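Local coordinates for Lmo2184 protein (Listeria monocytogenes serovar 1/2a, PDB 5JOQ) that probably binds heme or a related iron compound as the surface lipoprotein of an ABC importer and hands it on for uptake into the cell, at residues N266-T271 and L280-K285; V169-G174 and D190-A195. All blocks are in the same frame, centred on the assembly; numbering follows the deposited sequence.

Interaction 1: N266-T271 and L280-K285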
ATOM      1  N   ASN A 266      -5.842  -5.585   9.742  0.53 28.46           N
ATOM      2  CA  ASN A 266      -4.919  -6.298  10.610  0.53 32.00           C
ATOM      3  C   ASN A 266      -5.583  -7.479  11.305  0.53 30.94           C
ATOM      4  O   ASN A 266      -4.907  -8.448  11.664  0.53 32.78           O
ATOM      5  CB  ASN A 266      -4.341  -5.324  11.639  0.53 37.41           C
ATOM      6  CG  ASN A 266      -2.885  -5.040  11.405  0.53 42.01           C
ATOM      7  OD1 ASN A 266      -2.020  -5.757  11.904  0.53 44.93           O
ATOM      8  ND2 ASN A 266      -2.600  -4.002  10.634  0.53 42.07           N
ATOM      9  N   LEU A 267      -6.896  -7.422  11.502  1.00 25.76           N
ATOM     10  CA  LEU A 267      -7.634  -8.455  12.208  1.00 18.53           C
ATOM     11  C   LEU A 267      -8.483  -9.340  11.298  1.00 19.34           C
ATOM     12  O   LEU A 267      -8.634 -10.527  11.583  1.00 24.29           O
ATOM     13  CB  LEU A 267      -8.548  -7.803  13.263  1.00 24.28           C
ATOM     14  CG  LEU A 267      -9.519  -8.664  14.079  1.00 23.45           C
ATOM     15  CD1 LEU A 267      -8.767  -9.664  14.951  1.00 21.76           C
ATOM     16  CD2 LEU A 267     -10.349  -7.742  14.972  1.00 24.47           C
ATOM     17  N   PHE A 268      -9.024  -8.800  10.206  1.00 16.17           N
ATOM     18  CA  PHE A 268      -9.874  -9.523   9.253  1.00 15.00           C
ATOM     19  C   PHE A 268      -9.063  -9.838   7.982  1.00 18.07           C
ATOM     20  O   PHE A 268      -9.054  -9.052   7.027  1.00 16.12           O
ATOM     21  CB  PHE A 268     -11.104  -8.671   8.893  1.00 13.81           C
ATOM     22  CG  PHE A 268     -12.058  -8.461  10.048  1.00 14.39           C
ATOM     23  CD1 PHE A 268     -13.087  -9.361  10.277  1.00 12.83           C
ATOM     24  CD2 PHE A 268     -11.937  -7.352  10.865  1.00 14.21           C
ATOM     25  CE1 PHE A 268     -13.979  -9.181  11.337  1.00 13.49           C
ATOM     26  CE2 PHE A 268     -12.831  -7.145  11.941  1.00 16.18           C
ATOM     27  CZ  PHE A 268     -13.839  -8.077  12.174  1.00 13.02           C
ATOM     28  N   GLY A 269      -8.413 -10.982   7.947  1.00 17.11           N
ATOM     29  CA  GLY A 269      -7.719 -11.363   6.732  1.00 15.41           C
ATOM     30  C   GLY A 269      -8.644 -12.030   5.717  1.00 15.62           C
ATOM     31  O   GLY A 269      -9.807 -12.306   6.004  1.00 14.55           O
ATOM     32  N   MET A 270      -8.098 -12.302   4.522  1.00 12.84           N
ATOM     33  CA  MET A 270      -8.891 -12.936   3.470  1.00 12.94           C
ATOM     34  C   MET A 270      -9.258 -14.375   3.836  1.00 12.42           C
ATOM     35  O   MET A 270     -10.306 -14.871   3.400  1.00 13.05           O
ATOM     36  CB  MET A 270      -8.125 -12.928   2.144  1.00 18.74           C
ATOM     37  CG  MET A 270      -9.040 -12.834   0.933  1.00 25.08           C
ATOM     38  SD  MET A 270      -8.118 -12.572  -0.625  1.00 33.98           S
ATOM     39  CE  MET A 270      -7.731 -14.296  -0.958  1.00 19.79           C
ATOM     40  N   THR A 271      -8.398 -15.063   4.575  1.00 12.69           N
ATOM     41  CA  THR A 271      -8.673 -16.432   4.999  1.00 14.74           C
ATOM     42  C   THR A 271      -8.485 -16.554   6.507  1.00 17.37           C
ATOM     43  O   THR A 271      -7.957 -15.643   7.162  1.00 11.58           O
ATOM     44  CB  THR A 271      -7.795 -17.442   4.256  1.00 14.58           C
ATOM     45  OG1 THR A 271      -6.411 -17.089   4.400  1.00 15.67           O
ATOM     46  CG2 THR A 271      -8.173 -17.475   2.769  1.00 15.78           C
ATOM     47  N   LEU A 280     -14.635 -12.504  15.236  0.68 14.75           N
ATOM     48  CA  LEU A 280     -16.065 -12.757  15.384  0.68 16.16           C
ATOM     49  C   LEU A 280     -16.692 -11.824  16.418  0.68 16.29           C
ATOM     50  O   LEU A 280     -17.838 -11.386  16.259  0.68 19.64           O
ATOM     51  CB  LEU A 280     -16.291 -14.223  15.765  0.68 15.34           C
ATOM     52  CG  LEU A 280     -17.712 -14.742  15.652  0.68 15.52           C
ATOM     53  CD1 LEU A 280     -18.239 -14.561  14.234  0.68 13.95           C
ATOM     54  CD2 LEU A 280     -17.769 -16.229  16.093  0.68 14.29           C
ATOM     55  N   LYS A 281     -15.969 -11.511  17.493  1.00 18.18           N
ATOM     56  CA  LYS A 281     -16.510 -10.609  18.509  1.00 15.82           C
ATOM     57  C   LYS A 281     -16.624  -9.183  17.979  1.00 18.79           C
ATOM     58  O   LYS A 281     -17.558  -8.444  18.334  1.00 17.32           O
ATOM     59  CB  LYS A 281     -15.616 -10.621  19.741  1.00 23.45           C
ATOM     60  CG  LYS A 281     -15.633 -11.917  20.531  1.00 36.33           C
ATOM     61  CD  LYS A 281     -14.606 -11.916  21.696  1.00 46.98           C
ATOM     62  CE  LYS A 281     -14.281 -13.362  22.145  1.00 53.55           C
ATOM     63  NZ  LYS A 281     -12.874 -13.559  22.645  1.00 52.21           N
ATOM     64  N   GLU A 282     -15.632  -8.749  17.199  1.00 15.84           N
ATOM     65  CA  GLU A 282     -15.718  -7.435  16.567  1.00 19.36           C
ATOM     66  C   GLU A 282     -16.861  -7.408  15.546  1.00 18.12           C
ATOM     67  O   GLU A 282     -17.589  -6.409  15.439  1.00 19.37           O
ATOM     68  CB  GLU A 282     -14.361  -7.099  15.938  1.00 21.88           C
ATOM     69  CG  GLU A 282     -14.134  -5.658  15.630  1.00 36.15           C
ATOM     70  CD  GLU A 282     -14.345  -4.781  16.857  1.00 45.66           C
ATOM     71  OE1 GLU A 282     -13.895  -5.143  17.987  1.00 44.34           O
ATOM     72  OE2 GLU A 282     -15.023  -3.757  16.678  1.00 53.09           O
ATOM     73  N   MET A 283     -17.082  -8.525  14.839  1.00 15.65           N
ATOM     74  CA  MET A 283     -18.194  -8.598  13.895  1.00 14.46           C
ATOM     75  C   MET A 283     -19.520  -8.428  14.608  1.00 16.02           C
ATOM     76  O   MET A 283     -20.405  -7.705  14.134  1.00 15.83           O
ATOM     77  CB  MET A 283     -18.156  -9.931  13.133  1.00 15.98           C
ATOM     78  CG  MET A 283     -19.238 -10.048  12.066  1.00 15.02           C
ATOM     79  SD  MET A 283     -19.051  -8.898  10.703  1.00 15.66           S
ATOM     80  CE  MET A 283     -17.503  -9.452   9.928  1.00 11.56           C
ATOM     81  N   GLU A 284     -19.668  -9.066  15.768  1.00 16.25           N
ATOM     82  CA  GLU A 284     -20.910  -8.953  16.524  1.00 19.48           C
ATOM     83  C   GLU A 284     -21.165  -7.506  16.934  1.00 20.81           C
ATOM     84  O   GLU A 284     -22.309  -7.042  16.902  1.00 21.16           O
ATOM     85  CB  GLU A 284     -20.864  -9.888  17.741  1.00 22.03           C
ATOM     86  CG  GLU A 284     -22.149  -9.919  18.504  1.00 27.31           C
ATOM     87  CD  GLU A 284     -22.054 -10.680  19.831  1.00 34.60           C
ATOM     88  OE1 GLU A 284     -21.050 -11.408  20.077  1.00 31.04           O
ATOM     89  OE2 GLU A 284     -23.006 -10.521  20.629  1.00 40.79           O
ATOM     90  N   LYS A 285     -20.105  -6.759  17.282  1.00 23.05           N
ATOM     91  CA  LYS A 285     -20.274  -5.352  17.652  1.00 23.55           C
ATOM     92  C   LYS A 285     -20.780  -4.524  16.481  1.00 20.66           C
ATOM     93  O   LYS A 285     -21.683  -3.689  16.644  1.00 22.79           O
ATOM     94  CB  LYS A 285     -18.956  -4.769  18.157  1.00 28.33           C
ATOM     95  CG  LYS A 285     -18.540  -5.268  19.531  1.00 39.28           C
ATOM     96  CD  LYS A 285     -17.240  -4.622  19.995  1.00 47.84           C
ATOM     97  CE  LYS A 285     -16.653  -5.400  21.168  1.00 55.21           C
ATOM     98  NZ  LYS A 285     -15.186  -5.173  21.302  1.00 60.16           N
TER

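Interaction 2: V169-G174 and D190-A195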
ATOM      1  N   VAL A 169     -26.582  -8.039   5.170  1.00 11.38           N
ATOM      2  CA  VAL A 169     -25.254  -7.500   4.979  1.00 12.15           C
ATOM      3  C   VAL A 169     -24.661  -7.676   3.586  1.00 14.29           C
ATOM      4  O   VAL A 169     -24.799  -8.710   2.988  1.00 11.39           O
ATOM      5  CB  VAL A 169     -24.263  -8.163   5.970  1.00 10.45           C
ATOM      6  CG1 VAL A 169     -22.882  -7.535   5.888  1.00 10.80           C
ATOM      7  CG2 VAL A 169     -24.813  -8.166   7.385  1.00 12.10           C
ATOM      8  N   LEU A 170     -23.982  -6.644   3.107  1.00 12.95           N
ATOM      9  CA  LEU A 170     -23.284  -6.710   1.841  1.00 13.13           C
ATOM     10  C   LEU A 170     -21.798  -6.623   2.198  1.00 10.78           C
ATOM     11  O   LEU A 170     -21.381  -5.712   2.884  1.00 12.55           O
ATOM     12  CB  LEU A 170     -23.685  -5.584   0.909  1.00 10.70           C
ATOM     13  CG  LEU A 170     -22.739  -5.319  -0.255  1.00 10.32           C
ATOM     14  CD1 LEU A 170     -22.544  -6.573  -1.079  1.00  8.93           C
ATOM     15  CD2 LEU A 170     -23.226  -4.179  -1.121  1.00 10.51           C
ATOM     16  N   ILE A 171     -21.021  -7.584   1.725  1.00  8.45           N
ATOM     17  CA  ILE A 171     -19.596  -7.637   2.005  1.00  8.25           C
ATOM     18  C   ILE A 171     -18.791  -7.342   0.724  1.00 11.57           C
ATOM     19  O   ILE A 171     -18.947  -8.023  -0.269  1.00  9.47           O
ATOM     20  CB  ILE A 171     -19.154  -9.008   2.549  1.00 10.65           C
ATOM     21  CG1 ILE A 171     -20.031  -9.487   3.693  1.00 10.46           C
ATOM     22  CG2 ILE A 171     -17.712  -8.975   3.014  1.00  8.53           C
ATOM     23  CD1 ILE A 171     -19.887 -10.954   3.967  1.00  8.57           C
ATOM     24  N   LEU A 172     -17.923  -6.344   0.773  1.00  9.91           N
ATOM     25  CA  LEU A 172     -17.140  -5.956  -0.405  1.00  8.29           C
ATOM     26  C   LEU A 172     -15.665  -6.155  -0.084  1.00 12.76           C
ATOM     27  O   LEU A 172     -15.227  -5.849   1.028  1.00 13.88           O
ATOM     28  CB  LEU A 172     -17.389  -4.473  -0.778  1.00  8.50           C
ATOM     29  CG  LEU A 172     -18.839  -4.089  -1.108  1.00 10.61           C
ATOM     30  CD1 LEU A 172     -18.937  -2.571  -1.352  1.00 10.31           C
ATOM     31  CD2 LEU A 172     -19.334  -4.878  -2.317  1.00  8.75           C
ATOM     32  N   MET A 173     -14.896  -6.671  -1.047  1.00 11.43           N
ATOM     33  CA  MET A 173     -13.456  -6.816  -0.910  1.00  8.54           C
ATOM     34  C   MET A 173     -12.805  -6.106  -2.092  1.00 14.72           C
ATOM     35  O   MET A 173     -13.141  -6.405  -3.234  1.00 13.56           O
ATOM     36  CB  MET A 173     -13.046  -8.316  -0.916  1.00  9.15           C
ATOM     37  CG  MET A 173     -11.586  -8.519  -0.812  1.00 12.81           C
ATOM     38  SD  MET A 173     -11.080 -10.251  -0.928  1.00 14.24           S
ATOM     39  CE  MET A 173     -11.374 -10.706  -2.647  1.00 10.82           C
ATOM     40  N   GLY A 174     -11.857  -5.212  -1.837  1.00 11.60           N
ATOM     41  CA  GLY A 174     -11.118  -4.640  -2.955  1.00 12.76           C
ATOM     42  C   GLY A 174     -10.911  -3.142  -2.826  1.00 14.25           C
ATOM     43  O   GLY A 174     -10.852  -2.625  -1.703  1.00 13.29           O
ATOM     44  N   ASP A 190     -18.088 -16.235   6.156  1.00 11.28           N
ATOM     45  CA  ASP A 190     -18.338 -17.144   7.272  1.00 12.09           C
ATOM     46  C   ASP A 190     -18.472 -16.380   8.596  1.00 13.79           C
ATOM     47  O   ASP A 190     -19.319 -16.712   9.432  1.00 11.03           O
ATOM     48  CB  ASP A 190     -17.211 -18.181   7.352  1.00 10.52           C
ATOM     49  CG  ASP A 190     -17.574 -19.363   8.213  1.00 13.75           C
ATOM     50  OD1 ASP A 190     -18.704 -19.880   8.045  1.00 12.00           O
ATOM     51  OD2 ASP A 190     -16.766 -19.776   9.059  1.00 14.44           O
ATOM     52  N   LEU A 191     -17.638 -15.353   8.811  1.00 11.51           N
ATOM     53  CA  LEU A 191     -17.759 -14.572  10.052  1.00 13.00           C
ATOM     54  C   LEU A 191     -19.112 -13.884  10.136  1.00 11.81           C
ATOM     55  O   LEU A 191     -19.756 -13.881  11.195  1.00 11.82           O
ATOM     56  CB  LEU A 191     -16.638 -13.522  10.143  1.00 10.26           C
ATOM     57  CG  LEU A 191     -15.213 -14.064  10.248  1.00 11.76           C
ATOM     58  CD1 LEU A 191     -14.277 -12.846  10.193  1.00 12.00           C
ATOM     59  CD2 LEU A 191     -15.047 -14.726  11.628  1.00 13.51           C
ATOM     60  N   VAL A 192     -19.550 -13.265   9.031  1.00 10.09           N
ATOM     61  CA  VAL A 192     -20.856 -12.616   9.016  1.00 11.35           C
ATOM     62  C   VAL A 192     -21.950 -13.628   9.345  1.00 13.51           C
ATOM     63  O   VAL A 192     -22.840 -13.365  10.161  1.00 12.58           O
ATOM     64  CB  VAL A 192     -21.106 -11.946   7.656  1.00 11.96           C
ATOM     65  CG1 VAL A 192     -22.582 -11.521   7.535  1.00  9.98           C
ATOM     66  CG2 VAL A 192     -20.188 -10.694   7.489  1.00 10.80           C
ATOM     67  N   LYS A 193     -21.891 -14.804   8.710  0.62 12.04           N
ATOM     68  CA  LYS A 193     -22.893 -15.842   8.951  0.62 12.66           C
ATOM     69  C   LYS A 193     -22.922 -16.251  10.417  0.62 12.77           C
ATOM     70  O   LYS A 193     -23.992 -16.378  11.026  0.62 14.44           O
ATOM     71  CB  LYS A 193     -22.594 -17.067   8.074  0.62 13.60           C
ATOM     72  CG  LYS A 193     -23.624 -18.223   8.240  0.62 15.87           C
ATOM     73  CD  LYS A 193     -23.292 -19.456   7.356  0.62 18.43           C
ATOM     74  CE  LYS A 193     -22.341 -20.433   8.072  0.62 20.84           C
ATOM     75  NZ  LYS A 193     -22.075 -21.728   7.323  0.62 21.96           N
ATOM     76  N   LEU A 194     -21.752 -16.522  10.987  1.00 12.19           N
ATOM     77  CA  LEU A 194     -21.693 -17.013  12.361  1.00 13.01           C
ATOM     78  C   LEU A 194     -22.193 -15.964  13.342  1.00 13.38           C
ATOM     79  O   LEU A 194     -22.786 -16.311  14.368  1.00 14.30           O
ATOM     80  CB  LEU A 194     -20.260 -17.412  12.699  1.00 15.45           C
ATOM     81  CG  LEU A 194     -19.722 -18.677  11.964  1.00 17.12           C
ATOM     82  CD1 LEU A 194     -18.224 -18.824  12.233  1.00 17.46           C
ATOM     83  CD2 LEU A 194     -20.438 -19.950  12.372  1.00 17.75           C
ATOM     84  N   ALA A 195     -21.945 -14.685  13.051  1.00 12.80           N
ATOM     85  CA  ALA A 195     -22.441 -13.593  13.902  1.00 14.91           C
ATOM     86  C   ALA A 195     -23.900 -13.244  13.628  1.00 15.31           C
ATOM     87  O   ALA A 195     -24.429 -12.274  14.203  1.00 17.33           O
ATOM     88  CB  ALA A 195     -21.556 -12.357  13.718  1.00 13.33           C
TER

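Interaction 1: N266-T271 and L280-K285
L267 and F268 belong to an irregular loop that runs past one side of a helix, the 280-285 segment; the backbones stay well apart, the CA atoms of L267 and E282 being 9.2 Å from each other, so side chains alone bridge the gap. F268 does most of the bridging. Its CG lies anti to the carbonyl carbon (chi1 -67°), which carries the ring outward to the helix, where CZ meets CB of E282 at 3.9 Å and CE1 meets the CE methyl of M283 at 3.8 Å. Both partners come at the ring obliquely. M283 reaches it because its chain bends at chi2 and chi3, swinging the flexible thioether end back toward the loop. L267 adds CD2 beside CB of E282 at 4.2 Å. E282 offers the loop its aliphatic CB and CG and turns its carboxylate away, 82° from the ring plane; there OE1 forms a salt bridge with NZ of K285, 3.6 Å long, and that NZ also pairs with E84 of the third subunit. The ring also touches I188 and L191 of helix 187-194. The loop after strand 260-262 thus packs on the C-terminal helix 276-288 that follows it, within the hydrophobic core of the C-terminal lobe in this two-lobed binding protein.

Interaction 2: V169-G174 and D190-A195
V169, the first residue of the strand segment to meet the helix, turns its side chain to V192, and CG2 stands 4.0 Å from V192 CG1. The two valines reach toward each other tip to tip. L170 points away, onto P221 and V181, as the alternation of a beta strand requires. I171 comes back to the helix side and reaches further: its CG1 is anti to the carbonyl carbon (chi1 -49°) and the chain then extends (chi2 163°), bringing CD1 to 3.5 Å from V192 CG2, a snug approach. Beyond I171 the strand draws away from the helix. Beta-branched V169 and I171 are well accommodated in a strand, while V192, on the helix, has a branch at CB that offers two methyls, one for each: CG1 for V169 and CG2 for I171. L225 of strand 223-227 also touches both V169 and V192, so the helix residue rests on neighbouring strands of the sheet. Since every touching side chain is aliphatic and buried, the contact rests on dispersion and the exclusion of water, with no directional bond between the segments to fix the geometry, so it depends on packing alone.

Interaction 2 comes first along the chain and is complete before interaction 1 begins, yet their centres lie only 9 Å apart. Helix 187-194 is shared: it packs on strand 168-173 of the mixed sheet in interaction 2 and touches both F268 and helix 276-288 of interaction 1, the latter partly through V192, the sheet-facing valine, which meets M283. Direct packing ties the two together, with F268 CD1 3.7 Å from L191 CD1 and M283 CG 3.7 Å from A195 CB. The two helices therefore pack side by side on the same flank of the sheet and share one hydrophobic core, which joins distant parts of the sequence within a single lobe.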